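Local coordinates for protein serine acetyltransferase 1, putative (Entamoeba histolytica, PDB 7BW9) that probably transfers an acetyl group to the hydroxyl of serine, an early step of cysteine biosynthesis, and is seen here with cysteine bound, at residues T8-L12 and L93-V97; E37-Q42 and H131-I135. All coordinates share one frame; numbering follows the deposited sequence.

Contact 1: T8-L12 and L93-V97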
loop_
_atom_site.group_PDB
_atom_site.type_symbol
_atom_site.label_atom_id
_atom_site.label_comp_id
_atom_site.label_asym_id
_atom_site.label_seq_id
_atom_site.Cartn_x
_atom_site.Cartn_y
_atom_site.Cartn_z
ATOM N N THR A 8 10.835 -29.245 -16.235
ATOM C CA THR A 8 10.888 -27.822 -15.916
ATOM C C THR A 8 11.991 -27.544 -14.900
ATOM O O THR A 8 12.785 -26.616 -15.079
ATOM C CB THR A 8 9.520 -27.351 -15.415
ATOM O OG1 THR A 8 8.518 -27.682 -16.386
ATOM C CG2 THR A 8 9.512 -25.847 -15.198
ATOM N N SER A 9 12.107 -28.392 -13.875
ATOM C CA SER A 9 13.195 -28.253 -12.913
ATOM C C SER A 9 14.547 -28.281 -13.622
ATOM O O SER A 9 15.403 -27.416 -13.393
ATOM C CB SER A 9 13.109 -29.366 -11.861
ATOM O OG SER A 9 11.982 -29.204 -11.021
ATOM N N GLN A 10 14.743 -29.259 -14.517
ATOM C CA GLN A 10 16.012 -29.364 -15.240
ATOM C C GLN A 10 16.216 -28.197 -16.206
ATOM O O GLN A 10 17.341 -27.707 -16.366
ATOM C CB GLN A 10 16.079 -30.700 -15.983
ATOM C CG GLN A 10 17.417 -30.981 -16.675
ATOM C CD GLN A 10 18.638 -30.700 -15.791
ATOM O OE1 GLN A 10 19.591 -30.041 -16.222
ATOM N NE2 GLN A 10 18.615 -31.207 -14.558
ATOM N N LEU A 11 15.149 -27.744 -16.868
ATOM C CA LEU A 11 15.281 -26.570 -17.729
ATOM C C LEU A 11 15.636 -25.328 -16.918
ATOM O O LEU A 11 16.435 -24.493 -17.362
ATOM C CB LEU A 11 13.992 -26.359 -18.527
ATOM C CG LEU A 11 13.874 -27.357 -19.684
ATOM C CD1 LEU A 11 12.561 -27.213 -20.421
ATOM C CD2 LEU A 11 15.064 -27.209 -20.639
ATOM N N LEU A 12 15.070 -25.198 -15.715
ATOM C CA LEU A 12 15.421 -24.066 -14.867
ATOM C C LEU A 12 16.887 -24.123 -14.467
ATOM O O LEU A 12 17.591 -23.107 -14.522
ATOM C CB LEU A 12 14.533 -24.034 -13.632
ATOM C CG LEU A 12 13.117 -23.508 -13.833
ATOM C CD1 LEU A 12 12.265 -23.902 -12.634
ATOM C CD2 LEU A 12 13.172 -22.008 -13.985
ATOM N N LEU A 93 3.903 -24.546 -16.075
ATOM C CA LEU A 93 5.182 -25.259 -16.066
ATOM C C LEU A 93 5.887 -25.138 -17.410
ATOM O O LEU A 93 7.083 -24.820 -17.476
ATOM C CB LEU A 93 4.960 -26.733 -15.696
ATOM C CG LEU A 93 4.687 -26.893 -14.199
ATOM C CD1 LEU A 93 4.097 -28.251 -13.831
ATOM C CD2 LEU A 93 5.953 -26.623 -13.397
ATOM N N SER A 94 5.155 -25.381 -18.500
ATOM C CA SER A 94 5.755 -25.314 -19.827
ATOM C C SER A 94 6.228 -23.908 -20.190
ATOM O O SER A 94 7.123 -23.765 -21.031
ATOM C CB SER A 94 4.755 -25.806 -20.870
ATOM O OG SER A 94 3.892 -24.750 -21.252
ATOM N N GLN A 95 5.663 -22.869 -19.582
ATOM C CA GLN A 95 6.101 -21.502 -19.843
ATOM C C GLN A 95 7.095 -20.976 -18.820
ATOM O O GLN A 95 7.488 -19.808 -18.903
ATOM C CB GLN A 95 4.895 -20.572 -19.886
ATOM C CG GLN A 95 3.830 -21.020 -20.845
ATOM C CD GLN A 95 3.640 -20.063 -21.964
ATOM O OE1 GLN A 95 2.910 -19.089 -21.835
ATOM N NE2 GLN A 95 4.304 -20.323 -23.084
ATOM N N PHE A 96 7.534 -21.805 -17.870
ATOM C CA PHE A 96 8.212 -21.256 -16.702
ATOM C C PHE A 96 9.558 -20.635 -17.049
ATOM O O PHE A 96 9.919 -19.591 -16.497
ATOM C CB PHE A 96 8.376 -22.319 -15.617
ATOM C CG PHE A 96 8.090 -21.790 -14.253
ATOM C CD1 PHE A 96 9.055 -21.070 -13.568
ATOM C CD2 PHE A 96 6.838 -21.950 -13.678
ATOM C CE1 PHE A 96 8.787 -20.548 -12.312
ATOM C CE2 PHE A 96 6.563 -21.437 -12.425
ATOM C CZ PHE A 96 7.539 -20.729 -11.741
ATOM N N VAL A 97 10.323 -21.249 -17.946
ATOM C CA VAL A 97 11.599 -20.646 -18.316
ATOM C C VAL A 97 11.368 -19.386 -19.160
ATOM O O VAL A 97 12.072 -18.384 -19.007
ATOM C CB VAL A 97 12.490 -21.689 -19.020
ATOM C CG1 VAL A 97 13.717 -21.043 -19.649
ATOM C CG2 VAL A 97 12.918 -22.768 -18.010
HETATM O O HOH W 1 8.904 -27.317 -18.851
#

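Contact 2: E37-Q42 and H131-I135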
loop_
_atom_site.group_PDB
_atom_site.type_symbol
_atom_site.label_atom_id
_atom_site.label_comp_id
_atom_site.label_asym_id
_atom_site.label_seq_id
_atom_site.Cartn_x
_atom_site.Cartn_y
_atom_site.Cartn_z
ATOM N N GLU A 37 3.345 -17.705 -2.508
ATOM C CA GLU A 37 3.664 -17.735 -3.939
ATOM C C GLU A 37 4.828 -16.811 -4.275
ATOM O O GLU A 37 5.685 -17.167 -5.088
ATOM C CB GLU A 37 2.439 -17.381 -4.774
ATOM C CG GLU A 37 1.299 -18.351 -4.625
ATOM C CD GLU A 37 0.315 -17.896 -3.562
ATOM O OE1 GLU A 37 0.765 -17.448 -2.481
ATOM O OE2 GLU A 37 -0.903 -17.966 -3.818
ATOM N N LEU A 38 4.902 -15.634 -3.640
ATOM C CA LEU A 38 5.991 -14.708 -3.961
ATOM C C LEU A 38 7.335 -15.243 -3.472
ATOM O O LEU A 38 8.335 -15.227 -4.210
ATOM C CB LEU A 38 5.720 -13.328 -3.359
ATOM C CG LEU A 38 6.882 -12.368 -3.639
ATOM C CD1 LEU A 38 7.107 -12.180 -5.153
ATOM C CD2 LEU A 38 6.694 -11.029 -2.932
ATOM N N GLU A 39 7.386 -15.702 -2.220
ATOM C CA GLU A 39 8.627 -16.277 -1.707
ATOM C C GLU A 39 9.109 -17.412 -2.602
ATOM O O GLU A 39 10.292 -17.477 -2.960
ATOM C CB GLU A 39 8.431 -16.769 -0.268
ATOM C CG GLU A 39 8.177 -15.677 0.739
ATOM C CD GLU A 39 7.402 -16.174 1.958
ATOM O OE1 GLU A 39 7.432 -17.401 2.226
ATOM O OE2 GLU A 39 6.766 -15.339 2.644
ATOM N N LEU A 40 8.196 -18.292 -3.009
ATOM C CA LEU A 40 8.596 -19.438 -3.820
ATOM C C LEU A 40 9.033 -19.013 -5.208
ATOM O O LEU A 40 10.054 -19.499 -5.715
ATOM C CB LEU A 40 7.455 -20.446 -3.909
ATOM C CG LEU A 40 7.289 -21.298 -2.645
ATOM C CD1 LEU A 40 6.122 -22.264 -2.805
ATOM C CD2 LEU A 40 8.585 -22.050 -2.339
ATOM N N ILE A 41 8.270 -18.117 -5.848
ATOM C CA ILE A 41 8.641 -17.682 -7.189
ATOM C C ILE A 41 9.997 -17.004 -7.158
ATOM O O ILE A 41 10.838 -17.223 -8.041
ATOM C CB ILE A 41 7.535 -16.783 -7.781
ATOM C CG1 ILE A 41 6.322 -17.651 -8.128
ATOM C CG2 ILE A 41 8.012 -16.056 -9.010
ATOM C CD1 ILE A 41 5.045 -16.894 -8.216
ATOM N N GLN A 42 10.254 -16.215 -6.114
ATOM C CA GLN A 42 11.549 -15.555 -5.991
ATOM C C GLN A 42 12.680 -16.569 -5.936
ATOM O O GLN A 42 13.692 -16.425 -6.634
ATOM C CB GLN A 42 11.578 -14.675 -4.739
ATOM C CG GLN A 42 10.797 -13.354 -4.877
ATOM C CD GLN A 42 10.682 -12.624 -3.550
ATOM O OE1 GLN A 42 10.688 -13.247 -2.474
ATOM N NE2 GLN A 42 10.597 -11.305 -3.612
ATOM N N HIS A 131 8.787 -7.365 -8.427
ATOM C CA HIS A 131 8.041 -8.412 -7.730
ATOM C C HIS A 131 6.635 -8.528 -8.287
ATOM O O HIS A 131 6.111 -9.638 -8.426
ATOM C CB HIS A 131 8.015 -8.157 -6.217
ATOM C CG HIS A 131 9.373 -8.216 -5.582
ATOM N ND1 HIS A 131 9.643 -7.674 -4.344
ATOM C CD2 HIS A 131 10.538 -8.743 -6.028
ATOM C CE1 HIS A 131 10.920 -7.864 -4.054
ATOM N NE2 HIS A 131 11.484 -8.514 -5.057
ATOM N N VAL A 132 6.017 -7.404 -8.647
ATOM C CA VAL A 132 4.650 -7.500 -9.155
ATOM C C VAL A 132 4.637 -8.214 -10.502
ATOM O O VAL A 132 3.687 -8.938 -10.818
ATOM C CB VAL A 132 3.984 -6.105 -9.223
ATOM C CG1 VAL A 132 4.506 -5.291 -10.403
ATOM C CG2 VAL A 132 2.468 -6.240 -9.329
ATOM N N MET A 133 5.697 -8.057 -11.300
ATOM C CA MET A 133 5.746 -8.705 -12.605
ATOM C C MET A 133 6.089 -10.188 -12.504
ATOM O O MET A 133 5.583 -10.983 -13.303
ATOM C CB MET A 133 6.734 -7.973 -13.513
ATOM C CG MET A 133 6.194 -6.611 -14.001
ATOM S SD MET A 133 4.474 -6.670 -14.579
ATOM C CE MET A 133 4.672 -7.821 -15.955
ATOM N N MET A 134 6.926 -10.586 -11.536
ATOM C CA MET A 134 7.056 -12.009 -11.223
ATOM C C MET A 134 5.685 -12.650 -11.008
ATOM O O MET A 134 5.379 -13.703 -11.573
ATOM C CB MET A 134 7.919 -12.206 -9.975
ATOM C CG MET A 134 9.340 -11.671 -10.050
ATOM S SD MET A 134 10.219 -12.116 -8.527
ATOM C CE MET A 134 11.890 -11.568 -8.884
ATOM N N ILE A 135 4.839 -12.018 -10.195
ATOM C CA ILE A 135 3.508 -12.565 -9.955
ATOM C C ILE A 135 2.629 -12.437 -11.198
ATOM O O ILE A 135 1.908 -13.380 -11.559
ATOM C CB ILE A 135 2.865 -11.876 -8.743
ATOM C CG1 ILE A 135 3.780 -12.004 -7.531
ATOM C CG2 ILE A 135 1.488 -12.471 -8.441
ATOM C CD1 ILE A 135 4.001 -13.463 -7.060
#

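Contact 1: T8-L12 and L93-V97
Thr8 presents both branches of its side chain to the turn where helix 82-94 gives way to helix 96-113, within the helical part that precedes the left-handed beta-helix. Its apolar branch, CG2, stands anti to the backbone N (the hydroxyl has chi1 -55°), which sets it against the carbonyl of Leu93 and the CB of Phe96: CG2 lies 3.5 Å from Leu93 O and 3.7 Å from Phe96 CB. The side chains of Thr8 and Phe96 meet at about a right angle.

One turn further along helix 2-17 the contact is purely apolar. Val97 CG2, anti to its own carbonyl carbon (CG1 has chi1 169°), reaches back to Leu11 CB at 3.8 Å, and the same methyl meets Leu12 CD2 at 4.1 Å. Leu12 CD2 also approaches Phe96 CD1 at 4.2 Å, obliquely to the ring. Branched aliphatic Leu12 and Val97 suit this meeting of methyls, and Ile44 of helix 36-45 packs on both Leu12 and Phe96.

The polar component is slight. Thr8 OG1 is hydrogen-bonded to Leu4 O within its own helix, and a water 2.5 Å from Thr8 OG1 donates a weak hydrogen bond to Leu93 O.

Threonine suits this place because its hydroxyl can be satisfied locally while its methyl fills the interface. Adhesion here rests chiefly on apolar surfaces, with one water beside Thr8 and Leu93.

Contact 2: E37-Q42 and H131-I135
Ile135 lays its CD1 methyl over two side chains of helix 36-45, 3.9 Å from Leu38 CD1 and 3.8 Å from Ile41 CD1, meeting each at about a right angle. With chi2 at -64° the chain bends beyond CB, which turns CD1 toward the facing helix. Leu154, Met155 and Ile158 of helix 148-162 also pack on Ile135, as suits a branched aliphatic residue buried between its own helix and two others.

Beside this, Ile41 and Met134 slide past each other in opposite directions, with Ile41 CG2 4.0 Å from Met134 CB. The unbranched methionine then extends beyond CG, and its SD comes 3.9 Å from Gln42 CG, so the aliphatic part of the glutamine joins the apolar layer.

The end of Gln42 behaves differently. Its NE2 sits over one face of the His131 imidazole, 3.3 Å above the plane and offset toward the rim, the amide turned 74° from the ring. Meanwhile His131 NE2 has a hydrogen bond to Ile124 O, which helps fix the ring's rotation.

The axes of segments 37-42 and 131-135 run at 92° to each other, 10.1 Å apart at closest, joining two helices of the part that precedes the left-handed beta-helix. Interlocking aliphatic groups supply most of the contact, while the amide nitrogen over the imidazole face brings polar groups together at one end of the patch.

Overall arrangement
Both contacts lie in the helical N-terminal part of the chain, apart from the left-handed beta-helix built by the later strands. Their centres are 15 Å apart and their nearest atoms about 5 Å, so they do not touch. Along the chain their segments alternate: 8-12, 37-42, 93-97, then 131-135. Helices 2-17 and 36-45 are consecutive, and helix 36-45 joins the two sites through Ile44, which packs against contact 1. Helix 96-113, which begins in contact 1, also reaches contact 2, through Val103 on Met134. Contact 1 is the more peripheral, about 20 Å from the chain's centre against 8 Å for contact 2, centre to centre. Together they tie early helices to later ones within one helical bundle.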